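PDB 5AVM: phosphoribosylformylglycinamidine cyclo-ligase from Thermus thermophilus HB8, which probably catalyses the ATP-dependent ring closure of formylglycinamidine ribonucleotide to 5-aminoimidazole ribonucleotide in de novo purine biosynthesis. Local coordinates for residues D103-S108 and W150-T155; L79-V84 and L119-E124; G64-L69 and N188-I193; S108-G113 and T138-G143; H86-L91 and G154-V159. One frame throughout, in Å; residues are numbered along the deposited sequence.

Overall arrangement
Contacts 1, 2 and 5 are buried in the N-terminal region: contact 1 is a backbone ladder between two strands of the four-stranded sheet, while contacts 2 and 5 place helix 79-92 against helix 112-129 and against strand 150-161, mainly through leucine and valine methyls and close-packed glycines. Strand 150-161 serves contacts 1 and 5. Contact 4, its centre about 26 Å from that of the chain, is only partly buried and relies on a carboxylate bonded to a backbone N-H. Contact 3, also largely buried, alone joins the N- and C-terminal regions, with a lysine along a tyrosine face and a sulfate; a salt bridge from Lys66 to Asp82 ties it to contact 2.

Contact 1: residues D103-S108 and W150-T155; sequences DYLAAS and WDIAGT
The carbonyl oxygen of Asp151 accepts the N-H of Ala106 (Ala106 N to Asp151 O, 3.1 Å) and a water, whose further bond to Tyr104 O is modelled implausibly short. The N-H of Ala106 arrives in the carbonyl plane with a nearly straight bond of 168°, as part of the antiparallel ladder that joins strands 97-107 and 150-161 in the four-stranded sheet of the AIR synthase N-terminal region. Asp151 N returns a shorter bond to Ala106 O, 2.7 Å, which makes Ala106 and Asp151 a hydrogen-bonded pair. In the next such pair Tyr104 N lies 3.1 Å from Ala153 O, nearly straight at the hydrogen but approaching from 49° above the carbonyl plane.

Side chains alternate between the two faces. Leu105, Ala107, Trp150 and Ile152 share the face covered by helix 112-129; the Ala107 methyl lies over the Trp150 indole, though modelled too close to carry detail. On the other face, Asp151 sends its carboxylate away from the strand pair to the hydroxyls of Tyr104 and Tyr145, both of the second subunit, so the ladder also forms part of the dimer interface. With Trp150 CG anti to the carbonyl carbon (chi1 -81°), the indole turns its rim to Leu105, whose CB lies in the ring plane, 3.9 Å from Trp150 CZ3.

Contact 2: residues L79-V84 and L119-E124; sequences LGFDLV and LASLAE
Phe81 and Glu124 meet on the more exposed side of this helix pair, the phenyl ring nearly perpendicular to the plane of the carboxylate (83°). It is not the acid group that touches the ring but the base of the side chain: Phe81 CZ is 3.9 Å from Glu124 CB, while the backbone carbonyl carbon of Glu124 comes to 3.7 Å from the same Phe81 CZ. CG of Phe81 is anti to its carbonyl carbon (chi1 -69°), and the ring reaches out along the other helix as far as Ser121 O.

At the centre, Gly80 lets the backbones close in, its CA 3.7 Å from Leu122 N; a side chain at this glycine would run into both Ser121 OG and that nitrogen. The Ser121 hydroxyl, anti to its own backbone N, comes beside Gly80: Ser121 OG accepts a weak, bent bond (127°) from Gly80 N, 2.8 Å, and also bonds to Ser77 O.

Leu122 leaves its helix facing away, yet its CD2 branch folds back over Gly80. That methyl meets Val84 CG2 at 3.9 Å and Leu83 CD2 at 4.0 Å, crossing both side chains obliquely, and Phe101 of strand 97-107 touches all three. The axes of the two short segments approach to 7.3 Å and cross at -49°, a close, glycine-mediated helix pair of the layer that covers one face of the N-terminal beta-sheet.

Contact 3: residues G64-L69 and N188-I193; sequences GTKTLL and NGYSLI. With SO4 (sulfate ion), chain L.
An anion site at the N-terminus of helix 190-196 lies where this helix meets the turn leading into helix 66-72, and Tyr190 and Lys66 make most of the contact beside it. The lysine chain is fully extended and runs alongside the tyrosine in the same direction, laying its methylenes over one ring face: Lys66 CG sits 3.6 Å from the ring centroid in a CH-pi contact. At the end of this run, Lys66 NZ donates to Tyr190 OH at 2.8 Å. The ammonium also forms a salt bridge with Asp82 and bonds to the carbonyl oxygens of His186 and Arg219, while the tyrosine hydroxyl bonds to Leu217 O.

Leu69 comes in at about a right angle, its CD2 in the ring plane and 3.4 Å from Tyr190 CD2. Lys66 and Leu69 of the N-terminal region of the AIR synthase chain thereby pack on Tyr190 of the C-terminal region, and Ile193 CD1 backs the opposite ring face from the tyrosine's own helix. Replacing Tyr190 by an alanine would probably leave the Lys66 methylenes without a surface to lie on and its ammonium short of one acceptor.

The sulfate, probably from the crystallisation liquor, rests on the helix end. Gly189, the N-cap residue, gives its N-H to O4 at 3.0 Å from Gly189 N, and Tyr190 N reaches O3 at 3.1 Å. From the other segment Thr65 N adds a weak bond to O2, and Thr65 CG2 lies 3.8 Å from Tyr190 O.

Contact 4: residues S108-G113 and T138-G143; sequences SHLDEG and TAEMPG
Leu110 and Glu140 make the one direct hydrogen bond of this contact: Leu110 N donates to Glu140 OE1 at 2.9 Å, meeting the carboxylate on its anti side and 21° out of its plane. Glu140 reaches this N-H because its chain leaves with CG anti to the backbone N (chi1 178°) and stays extended. The same oxygen lies over one face of the His109 imidazole, offset toward the rim, and the ring and carboxylate planes are only 23° apart.

Leu110 itself turns in toward the strand. Its CD1 meets Thr138 OG1 tip to tip at 3.5 Å, and Leu110 CD2 lies 3.7 Å from Ala139 O. With an alanine in place of Leu110, Thr138 and the Glu140 methylenes would probably lose their apolar cover and Trp150 a neighbour, leaving a gap beside strand 137-140.

Further out, Ser108 O rests 3.6 Å from Pro142 CB. Ser108 OG is bonded to Glu147, while backbone bonds of Ala139 and Met141 to strand 97-107 fix the other side. The arrangement belongs to a beta-alpha-beta unit, where the turn after strand 97-107 starts helix 112-129 beside the end of parallel strand 137-140.

Contact 5: residues H86-L91 and G154-V159; sequences HSVNDL and GTLVGV
Leu156 and Leu91 carry the apolar part of this contact, in which the 86-91 part of helix 79-92 runs at 41° to strand 154-159, the short axes 8.3 Å apart. The strand leucine points at the helix, its CG anti to the backbone N (chi1 -178°), which brings CD2 against the helix at Ser87, Val88 and Leu91. There Leu156 CD2 meets Leu91 CD2 at 3.6 Å and Val88 CG2 at 3.9 Å. It also presses on backbone atoms, Val88 CA at 3.4 Å and Ser87 O at 3.3 Å from the same Leu156 CD2, so the methyl is set right against the helix surface. Ser87 adds its CB, 3.8 Å from Leu156 CB.

Glycine makes room for the second apolar contact. Leu91 lays CD2 on Gly158, 3.7 Å from Gly158 CA, where any CB would collide with that methyl. The chi1 of Leu91, -124°, is far from a staggered value, which points to either strain or an imprecisely fitted side chain.

The polar groups turn to other partners. Ser87 OG bonds back to Leu83 O one turn earlier in its own helix, while on the far side of the strand Thr155 OG1 meets Thr60 and the equivalent Thr155 of the second subunit. Helix 79-92 thus lies on one face of the four-stranded sheet, with Phe101 of strand 97-107 beside Leu156 and Ser87, and Thr59 of strand 54-62 beside Leu91.

Contact 1: residues D103-S108 and W150-T155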
# COMPACT_ATOMS: atom_id res chain seq x y z
N ASP B 103 6.48 2.93 1.55
CA ASP B 103 5.31 3.02 2.42
C ASP B 103 4.29 4.12 2.19
O ASP B 103 4.56 5.12 1.54
CB ASP B 103 5.80 3.11 3.86
CG ASP B 103 6.87 4.17 4.04
OD1 ASP B 103 6.62 5.34 3.65
OD2 ASP B 103 7.95 3.85 4.58
N TYR B 104 3.10 3.93 2.78
CA TYR B 104 2.00 4.88 2.69
C TYR B 104 1.46 5.23 4.08
O TYR B 104 0.64 4.49 4.62
CB TYR B 104 0.85 4.30 1.89
CG TYR B 104 -0.15 5.33 1.45
CD1 TYR B 104 0.15 6.22 0.42
CD2 TYR B 104 -1.41 5.41 2.04
CE1 TYR B 104 -0.77 7.17 -0.01
CE2 TYR B 104 -2.35 6.36 1.62
CZ TYR B 104 -2.02 7.24 0.59
OH TYR B 104 -2.92 8.19 0.15
N LEU B 105 1.90 6.34 4.65
CA LEU B 105 1.45 6.76 5.98
C LEU B 105 0.25 7.70 5.92
O LEU B 105 0.27 8.69 5.19
CB LEU B 105 2.61 7.43 6.74
CG LEU B 105 3.68 6.52 7.36
CD1 LEU B 105 4.04 5.38 6.43
CD2 LEU B 105 4.92 7.36 7.69
N ALA B 106 -0.80 7.40 6.67
CA ALA B 106 -2.01 8.24 6.68
C ALA B 106 -2.49 8.50 8.11
O ALA B 106 -2.56 7.59 8.94
CB ALA B 106 -3.11 7.57 5.88
N ALA B 107 -2.83 9.76 8.40
CA ALA B 107 -3.26 10.12 9.74
C ALA B 107 -4.29 11.23 9.74
O ALA B 107 -4.50 11.90 8.72
CB ALA B 107 -2.07 10.56 10.56
N SER B 108 -4.93 11.42 10.89
CA SER B 108 -5.91 12.49 11.07
C SER B 108 -5.11 13.77 10.85
O SER B 108 -5.54 14.69 10.16
CB SER B 108 -6.47 12.45 12.49
OG SER B 108 -7.34 13.54 12.72
N TRP B 150 -3.38 7.13 13.26
CA TRP B 150 -2.47 6.92 12.13
C TRP B 150 -2.62 5.51 11.59
O TRP B 150 -3.05 4.61 12.30
CB TRP B 150 -1.01 7.07 12.58
CG TRP B 150 -0.48 8.45 12.69
CD1 TRP B 150 -0.73 9.36 13.68
CD2 TRP B 150 0.45 9.08 11.80
NE1 TRP B 150 -0.01 10.51 13.45
CE2 TRP B 150 0.72 10.37 12.30
CE3 TRP B 150 1.09 8.67 10.61
CZ2 TRP B 150 1.59 11.25 11.66
CZ3 TRP B 150 1.95 9.55 9.98
CH2 TRP B 150 2.20 10.82 10.51
N ASP B 151 -2.26 5.32 10.33
CA ASP B 151 -2.31 4.01 9.70
C ASP B 151 -0.97 3.88 8.98
O ASP B 151 -0.66 4.67 8.08
CB ASP B 151 -3.45 3.91 8.70
CG ASP B 151 -3.68 2.49 8.21
OD1 ASP B 151 -2.70 1.72 8.15
OD2 ASP B 151 -4.82 2.14 7.86
N ILE B 152 -0.19 2.90 9.39
CA ILE B 152 1.12 2.68 8.82
C ILE B 152 1.08 1.42 7.97
O ILE B 152 0.95 0.31 8.49
CB ILE B 152 2.16 2.55 9.95
CG1 ILE B 152 2.06 3.78 10.85
CG2 ILE B 152 3.56 2.38 9.37
CD1 ILE B 152 2.87 3.69 12.12
N ALA B 153 1.16 1.60 6.65
CA ALA B 153 1.12 0.50 5.70
C ALA B 153 2.34 0.59 4.80
O ALA B 153 3.03 1.60 4.79
CB ALA B 153 -0.14 0.56 4.88
N GLY B 154 2.60 -0.47 4.05
CA GLY B 154 3.74 -0.47 3.16
C GLY B 154 3.72 -1.64 2.20
O GLY B 154 2.76 -2.42 2.16
N THR B 155 4.77 -1.75 1.40
CA THR B 155 4.87 -2.84 0.43
C THR B 155 6.32 -3.27 0.27
O THR B 155 7.21 -2.43 0.16
CB THR B 155 4.32 -2.41 -0.95
OG1 THR B 155 2.91 -2.24 -0.84
CG2 THR B 155 4.61 -3.48 -2.00
O HOH W 1 -1.72 4.16 5.21

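Contact 2: residues L79-V84 and L119-E124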
# COMPACT_ATOMS: atom_id res chain seq x y z
N LEU B 79 7.76 1.09 15.53
CA LEU B 79 6.78 0.87 14.47
C LEU B 79 7.41 0.64 13.10
O LEU B 79 6.85 -0.07 12.26
CB LEU B 79 5.77 2.03 14.44
CG LEU B 79 4.93 2.16 15.72
CD1 LEU B 79 3.88 3.24 15.56
CD2 LEU B 79 4.27 0.83 16.04
N GLY B 80 8.58 1.22 12.87
CA GLY B 80 9.26 1.04 11.60
C GLY B 80 9.69 -0.40 11.42
O GLY B 80 9.66 -0.94 10.32
N PHE B 81 10.10 -1.04 12.50
CA PHE B 81 10.51 -2.44 12.41
C PHE B 81 9.30 -3.36 12.35
O PHE B 81 9.32 -4.39 11.69
CB PHE B 81 11.43 -2.81 13.58
CG PHE B 81 12.78 -2.14 13.54
CD1 PHE B 81 12.90 -0.77 13.78
CD2 PHE B 81 13.92 -2.87 13.23
CE1 PHE B 81 14.13 -0.13 13.72
CE2 PHE B 81 15.17 -2.25 13.16
CZ PHE B 81 15.27 -0.87 13.41
N ASP B 82 8.23 -2.98 13.05
CA ASP B 82 7.02 -3.78 13.05
C ASP B 82 6.51 -3.98 11.64
O ASP B 82 6.16 -5.10 11.26
CB ASP B 82 5.93 -3.12 13.90
CG ASP B 82 6.14 -3.32 15.40
OD1 ASP B 82 6.28 -4.49 15.84
OD2 ASP B 82 6.17 -2.32 16.15
N LEU B 83 6.48 -2.91 10.85
CA LEU B 83 6.01 -2.99 9.47
C LEU B 83 6.97 -3.73 8.53
O LEU B 83 6.58 -4.67 7.83
CB LEU B 83 5.76 -1.59 8.92
CG LEU B 83 5.27 -1.52 7.47
CD1 LEU B 83 4.06 -2.43 7.28
CD2 LEU B 83 4.93 -0.09 7.14
N VAL B 84 8.22 -3.30 8.52
CA VAL B 84 9.24 -3.89 7.67
C VAL B 84 9.44 -5.37 7.97
O VAL B 84 9.44 -6.20 7.05
CB VAL B 84 10.57 -3.13 7.82
CG1 VAL B 84 11.70 -3.86 7.13
CG2 VAL B 84 10.42 -1.73 7.23
N LEU B 119 9.28 8.02 10.00
CA LEU B 119 10.18 7.97 8.86
C LEU B 119 11.55 7.54 9.35
O LEU B 119 12.26 6.77 8.69
CB LEU B 119 10.29 9.35 8.22
CG LEU B 119 9.01 9.82 7.56
CD1 LEU B 119 9.18 11.21 6.99
CD2 LEU B 119 8.64 8.83 6.47
N ALA B 120 11.93 8.03 10.53
CA ALA B 120 13.21 7.70 11.12
C ALA B 120 13.30 6.20 11.36
O ALA B 120 14.31 5.57 11.06
CB ALA B 120 13.39 8.45 12.42
N SER B 121 12.22 5.64 11.91
CA SER B 121 12.13 4.21 12.24
C SER B 121 12.19 3.29 11.02
O SER B 121 12.92 2.30 11.01
CB SER B 121 10.85 3.94 13.03
OG SER B 121 10.85 2.63 13.57
N LEU B 122 11.40 3.61 10.00
CA LEU B 122 11.36 2.80 8.79
C LEU B 122 12.71 2.77 8.09
O LEU B 122 13.10 1.73 7.55
CB LEU B 122 10.27 3.32 7.85
CG LEU B 122 8.87 3.00 8.37
CD1 LEU B 122 7.88 4.06 7.93
CD2 LEU B 122 8.47 1.62 7.89
N ALA B 123 13.42 3.89 8.10
CA ALA B 123 14.73 3.96 7.47
C ALA B 123 15.73 3.07 8.21
O ALA B 123 16.61 2.46 7.60
CB ALA B 123 15.21 5.40 7.46
N GLU B 124 15.58 2.98 9.54
CA GLU B 124 16.46 2.16 10.36
C GLU B 124 16.16 0.67 10.18
O GLU B 124 17.07 -0.14 10.20
CB GLU B 124 16.30 2.51 11.85
CG GLU B 124 16.63 3.96 12.23
CD GLU B 124 16.59 4.20 13.75
OE1 GLU B 124 17.35 3.52 14.48
OE2 GLU B 124 15.81 5.06 14.23

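Contact 3: residues G64-L69 and N188-I193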
# COMPACT_ATOMS: atom_id res chain seq x y z
N GLY B 64 -1.12 -1.95 11.94
CA GLY B 64 -2.32 -2.35 12.65
C GLY B 64 -2.60 -1.46 13.85
O GLY B 64 -1.96 -0.44 14.02
N THR B 65 -3.56 -1.86 14.68
CA THR B 65 -3.93 -1.09 15.85
C THR B 65 -2.77 -0.93 16.83
O THR B 65 -2.80 -0.07 17.72
CB THR B 65 -5.15 -1.72 16.55
OG1 THR B 65 -6.31 -1.54 15.72
CG2 THR B 65 -5.40 -1.10 17.91
N LYS B 66 -1.73 -1.75 16.68
CA LYS B 66 -0.57 -1.64 17.56
C LYS B 66 -0.12 -0.19 17.55
O LYS B 66 0.44 0.31 18.52
CB LYS B 66 0.59 -2.51 17.06
CG LYS B 66 1.83 -2.44 17.94
CD LYS B 66 2.81 -3.56 17.58
CE LYS B 66 3.94 -3.68 18.60
NZ LYS B 66 4.73 -4.93 18.37
N THR B 67 -0.37 0.48 16.42
CA THR B 67 -0.00 1.88 16.23
C THR B 67 -0.61 2.79 17.28
O THR B 67 0.05 3.70 17.78
CB THR B 67 -0.44 2.38 14.84
OG1 THR B 67 0.19 1.59 13.82
CG2 THR B 67 -0.05 3.83 14.65
N LEU B 68 -1.87 2.55 17.63
CA LEU B 68 -2.54 3.37 18.63
C LEU B 68 -1.88 3.13 19.99
O LEU B 68 -1.69 4.06 20.77
CB LEU B 68 -4.03 3.03 18.67
CG LEU B 68 -4.68 3.31 17.32
CD1 LEU B 68 -6.13 2.86 17.33
CD2 LEU B 68 -4.57 4.79 17.00
N LEU B 69 -1.52 1.87 20.27
CA LEU B 69 -0.87 1.54 21.53
C LEU B 69 0.46 2.28 21.67
O LEU B 69 0.80 2.79 22.74
CB LEU B 69 -0.61 0.03 21.62
CG LEU B 69 0.09 -0.46 22.90
CD1 LEU B 69 -0.79 -0.18 24.12
CD2 LEU B 69 0.38 -1.95 22.78
N ASN B 188 -0.36 -8.25 15.51
CA ASN B 188 -1.74 -8.66 15.33
C ASN B 188 -2.36 -8.89 16.70
O ASN B 188 -1.70 -9.39 17.62
CB ASN B 188 -1.83 -9.93 14.48
CG ASN B 188 -1.74 -9.64 12.98
OD1 ASN B 188 -2.70 -9.17 12.37
ND2 ASN B 188 -0.59 -9.93 12.39
N GLY B 189 -3.63 -8.50 16.85
CA GLY B 189 -4.35 -8.68 18.10
C GLY B 189 -4.19 -7.54 19.08
O GLY B 189 -4.56 -7.66 20.25
N TYR B 190 -3.65 -6.42 18.63
CA TYR B 190 -3.48 -5.30 19.53
C TYR B 190 -4.76 -4.57 19.87
O TYR B 190 -4.75 -3.62 20.65
CB TYR B 190 -2.43 -4.34 18.99
CG TYR B 190 -1.03 -4.81 19.26
CD1 TYR B 190 -0.46 -5.86 18.53
CD2 TYR B 190 -0.26 -4.23 20.28
CE1 TYR B 190 0.82 -6.32 18.80
CE2 TYR B 190 1.02 -4.68 20.55
CZ TYR B 190 1.55 -5.73 19.81
OH TYR B 190 2.83 -6.15 20.07
N SER B 191 -5.87 -4.99 19.28
CA SER B 191 -7.15 -4.36 19.59
C SER B 191 -7.64 -5.01 20.88
O SER B 191 -8.19 -4.35 21.77
CB SER B 191 -8.16 -4.61 18.47
OG SER B 191 -9.41 -4.06 18.83
N LEU B 192 -7.44 -6.33 20.97
CA LEU B 192 -7.82 -7.08 22.15
C LEU B 192 -6.92 -6.56 23.26
O LEU B 192 -7.38 -6.26 24.36
CB LEU B 192 -7.61 -8.58 21.92
CG LEU B 192 -7.99 -9.58 23.02
CD1 LEU B 192 -9.25 -9.14 23.74
CD2 LEU B 192 -8.19 -10.96 22.41
N ILE B 193 -5.63 -6.44 22.95
CA ILE B 193 -4.62 -5.95 23.89
C ILE B 193 -4.94 -4.58 24.48
O ILE B 193 -4.91 -4.41 25.69
CB ILE B 193 -3.22 -5.89 23.21
CG1 ILE B 193 -2.67 -7.31 23.03
CG2 ILE B 193 -2.28 -5.04 24.03
CD1 ILE B 193 -1.45 -7.38 22.15
S SO4 L . -4.89 -5.54 15.07
O1 SO4 L . -5.79 -4.77 15.93
O2 SO4 L . -4.83 -4.91 13.72
O3 SO4 L . -3.54 -5.56 15.66
O4 SO4 L . -5.38 -6.93 14.95

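Contact 4: residues S108-G113 and T138-G143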
# COMPACT_ATOMS: atom_id res chain seq x y z
N SER B 108 -4.93 11.42 10.89
CA SER B 108 -5.91 12.49 11.07
C SER B 108 -5.11 13.77 10.85
O SER B 108 -5.54 14.69 10.16
CB SER B 108 -6.47 12.45 12.49
OG SER B 108 -7.34 13.54 12.72
N HIS B 109 -3.92 13.81 11.45
CA HIS B 109 -3.04 14.94 11.30
C HIS B 109 -1.59 14.50 11.37
O HIS B 109 -1.12 14.01 12.39
CB HIS B 109 -3.32 16.00 12.36
CG HIS B 109 -2.50 17.24 12.18
ND1 HIS B 109 -1.19 17.32 12.58
CD2 HIS B 109 -2.79 18.41 11.58
CE1 HIS B 109 -0.69 18.50 12.23
NE2 HIS B 109 -1.64 19.18 11.62
N LEU B 110 -0.89 14.67 10.25
CA LEU B 110 0.52 14.29 10.14
C LEU B 110 1.42 15.10 11.08
O LEU B 110 2.16 15.98 10.64
CB LEU B 110 0.97 14.48 8.68
CG LEU B 110 0.18 13.68 7.64
CD1 LEU B 110 0.56 14.14 6.25
CD2 LEU B 110 0.46 12.19 7.81
N ASP B 111 1.36 14.79 12.37
CA ASP B 111 2.17 15.48 13.36
C ASP B 111 3.64 15.48 12.95
O ASP B 111 4.21 14.41 12.75
CB ASP B 111 2.04 14.78 14.72
CG ASP B 111 1.83 15.76 15.86
OD1 ASP B 111 0.68 16.22 16.02
OD2 ASP B 111 2.81 16.07 16.57
N GLU B 112 4.24 16.66 12.83
CA GLU B 112 5.65 16.75 12.45
C GLU B 112 6.49 15.87 13.36
O GLU B 112 7.40 15.17 12.91
CB GLU B 112 6.15 18.20 12.51
CG GLU B 112 7.68 18.33 12.32
CD GLU B 112 8.14 19.75 11.97
OE1 GLU B 112 7.90 20.69 12.77
OE2 GLU B 112 8.77 19.92 10.90
N GLY B 113 6.19 15.90 14.65
CA GLY B 113 6.93 15.09 15.59
C GLY B 113 6.88 13.62 15.22
O GLY B 113 7.87 13.07 14.73
N THR B 138 2.29 9.87 1.69
CA THR B 138 1.68 10.36 2.92
C THR B 138 0.28 10.88 2.59
O THR B 138 0.03 11.38 1.49
CB THR B 138 2.56 11.51 3.50
OG1 THR B 138 2.49 11.49 4.93
CG2 THR B 138 2.10 12.87 2.99
N ALA B 139 -0.64 10.75 3.54
CA ALA B 139 -2.01 11.21 3.35
C ALA B 139 -2.56 11.76 4.65
O ALA B 139 -2.40 11.15 5.72
CB ALA B 139 -2.88 10.09 2.85
N GLU B 140 -3.20 12.93 4.56
CA GLU B 140 -3.79 13.57 5.72
C GLU B 140 -5.29 13.72 5.45
O GLU B 140 -5.71 14.51 4.60
CB GLU B 140 -3.14 14.94 5.96
CG GLU B 140 -3.74 15.72 7.12
CD GLU B 140 -2.86 16.86 7.58
OE1 GLU B 140 -1.83 16.60 8.24
OE2 GLU B 140 -3.19 18.03 7.28
N MET B 141 -6.09 12.92 6.15
CA MET B 141 -7.54 12.95 5.98
C MET B 141 -8.27 12.90 7.31
O MET B 141 -8.65 11.83 7.80
CB MET B 141 -7.98 11.77 5.10
CG MET B 141 -7.29 11.72 3.73
SD MET B 141 -7.77 10.28 2.76
CE MET B 141 -6.76 9.00 3.52
N PRO B 142 -8.47 14.08 7.93
CA PRO B 142 -9.17 14.16 9.21
C PRO B 142 -10.62 13.76 9.07
O PRO B 142 -11.33 13.59 10.06
CB PRO B 142 -8.99 15.63 9.59
CG PRO B 142 -8.87 16.32 8.27
CD PRO B 142 -7.96 15.39 7.51
N GLY B 143 -11.06 13.59 7.83
CA GLY B 143 -12.44 13.19 7.58
C GLY B 143 -12.58 11.68 7.53
O GLY B 143 -13.69 11.16 7.50
O HOH W 2 -9.79 13.69 12.64

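Contact 5: residues H86-L91 and G154-V159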
# COMPACT_ATOMS: atom_id res chain seq x y z
N HIS B 86 7.37 -7.42 9.45
CA HIS B 86 6.16 -8.16 9.15
C HIS B 86 6.12 -8.37 7.64
O HIS B 86 5.70 -9.41 7.15
CB HIS B 86 4.94 -7.35 9.62
CG HIS B 86 3.62 -8.02 9.38
ND1 HIS B 86 2.54 -7.84 10.22
CD2 HIS B 86 3.18 -8.81 8.38
CE1 HIS B 86 1.49 -8.48 9.74
NE2 HIS B 86 1.85 -9.07 8.62
N SER B 87 6.59 -7.36 6.90
CA SER B 87 6.63 -7.42 5.44
C SER B 87 7.67 -8.45 4.98
O SER B 87 7.43 -9.20 4.03
CB SER B 87 6.97 -6.04 4.85
OG SER B 87 6.00 -5.05 5.20
N VAL B 88 8.81 -8.46 5.64
CA VAL B 88 9.87 -9.40 5.30
C VAL B 88 9.41 -10.84 5.49
O VAL B 88 9.68 -11.70 4.65
CB VAL B 88 11.14 -9.14 6.17
CG1 VAL B 88 12.14 -10.27 6.00
CG2 VAL B 88 11.78 -7.81 5.77
N ASN B 89 8.69 -11.11 6.58
CA ASN B 89 8.22 -12.46 6.87
C ASN B 89 7.16 -12.97 5.92
O ASN B 89 7.17 -14.14 5.56
CB ASN B 89 7.69 -12.56 8.31
CG ASN B 89 8.80 -12.49 9.35
OD1 ASN B 89 10.00 -12.42 9.01
ND2 ASN B 89 8.42 -12.52 10.63
N ASP B 90 6.22 -12.12 5.51
CA ASP B 90 5.18 -12.54 4.58
C ASP B 90 5.80 -12.99 3.26
O ASP B 90 5.22 -13.80 2.52
CB ASP B 90 4.18 -11.41 4.34
CG ASP B 90 2.98 -11.48 5.27
OD1 ASP B 90 3.03 -12.26 6.25
OD2 ASP B 90 1.99 -10.76 5.02
N LEU B 91 6.98 -12.45 2.97
CA LEU B 91 7.71 -12.77 1.75
C LEU B 91 8.53 -14.04 1.97
O LEU B 91 8.60 -14.90 1.10
CB LEU B 91 8.62 -11.60 1.35
CG LEU B 91 8.43 -11.03 -0.06
CD1 LEU B 91 7.03 -10.46 -0.22
CD2 LEU B 91 9.46 -9.95 -0.31
N GLY B 154 2.60 -0.47 4.05
CA GLY B 154 3.74 -0.47 3.16
C GLY B 154 3.72 -1.64 2.20
O GLY B 154 2.76 -2.42 2.16
N THR B 155 4.77 -1.75 1.40
CA THR B 155 4.87 -2.84 0.43
C THR B 155 6.32 -3.27 0.27
O THR B 155 7.21 -2.43 0.16
CB THR B 155 4.32 -2.41 -0.95
OG1 THR B 155 2.91 -2.24 -0.84
CG2 THR B 155 4.61 -3.48 -2.00
N LEU B 156 6.55 -4.58 0.27
CA LEU B 156 7.90 -5.13 0.11
C LEU B 156 7.94 -5.99 -1.14
O LEU B 156 7.14 -6.92 -1.29
CB LEU B 156 8.30 -5.99 1.32
CG LEU B 156 9.72 -6.58 1.30
CD1 LEU B 156 10.76 -5.49 1.52
CD2 LEU B 156 9.85 -7.65 2.37
N VAL B 157 8.86 -5.67 -2.05
CA VAL B 157 9.02 -6.43 -3.29
C VAL B 157 10.23 -7.34 -3.10
O VAL B 157 11.19 -6.98 -2.43
CB VAL B 157 9.25 -5.49 -4.51
CG1 VAL B 157 9.52 -6.30 -5.77
CG2 VAL B 157 8.04 -4.60 -4.70
N GLY B 158 10.17 -8.53 -3.67
CA GLY B 158 11.26 -9.46 -3.51
C GLY B 158 11.46 -10.31 -4.73
O GLY B 158 10.91 -10.02 -5.79
N VAL B 159 12.23 -11.38 -4.60
CA VAL B 159 12.49 -12.25 -5.73
C VAL B 159 12.71 -13.67 -5.24
O VAL B 159 13.22 -13.88 -4.14
CB VAL B 159 13.72 -11.74 -6.55
CG1 VAL B 159 14.99 -11.80 -5.69
CG2 VAL B 159 13.86 -12.53 -7.84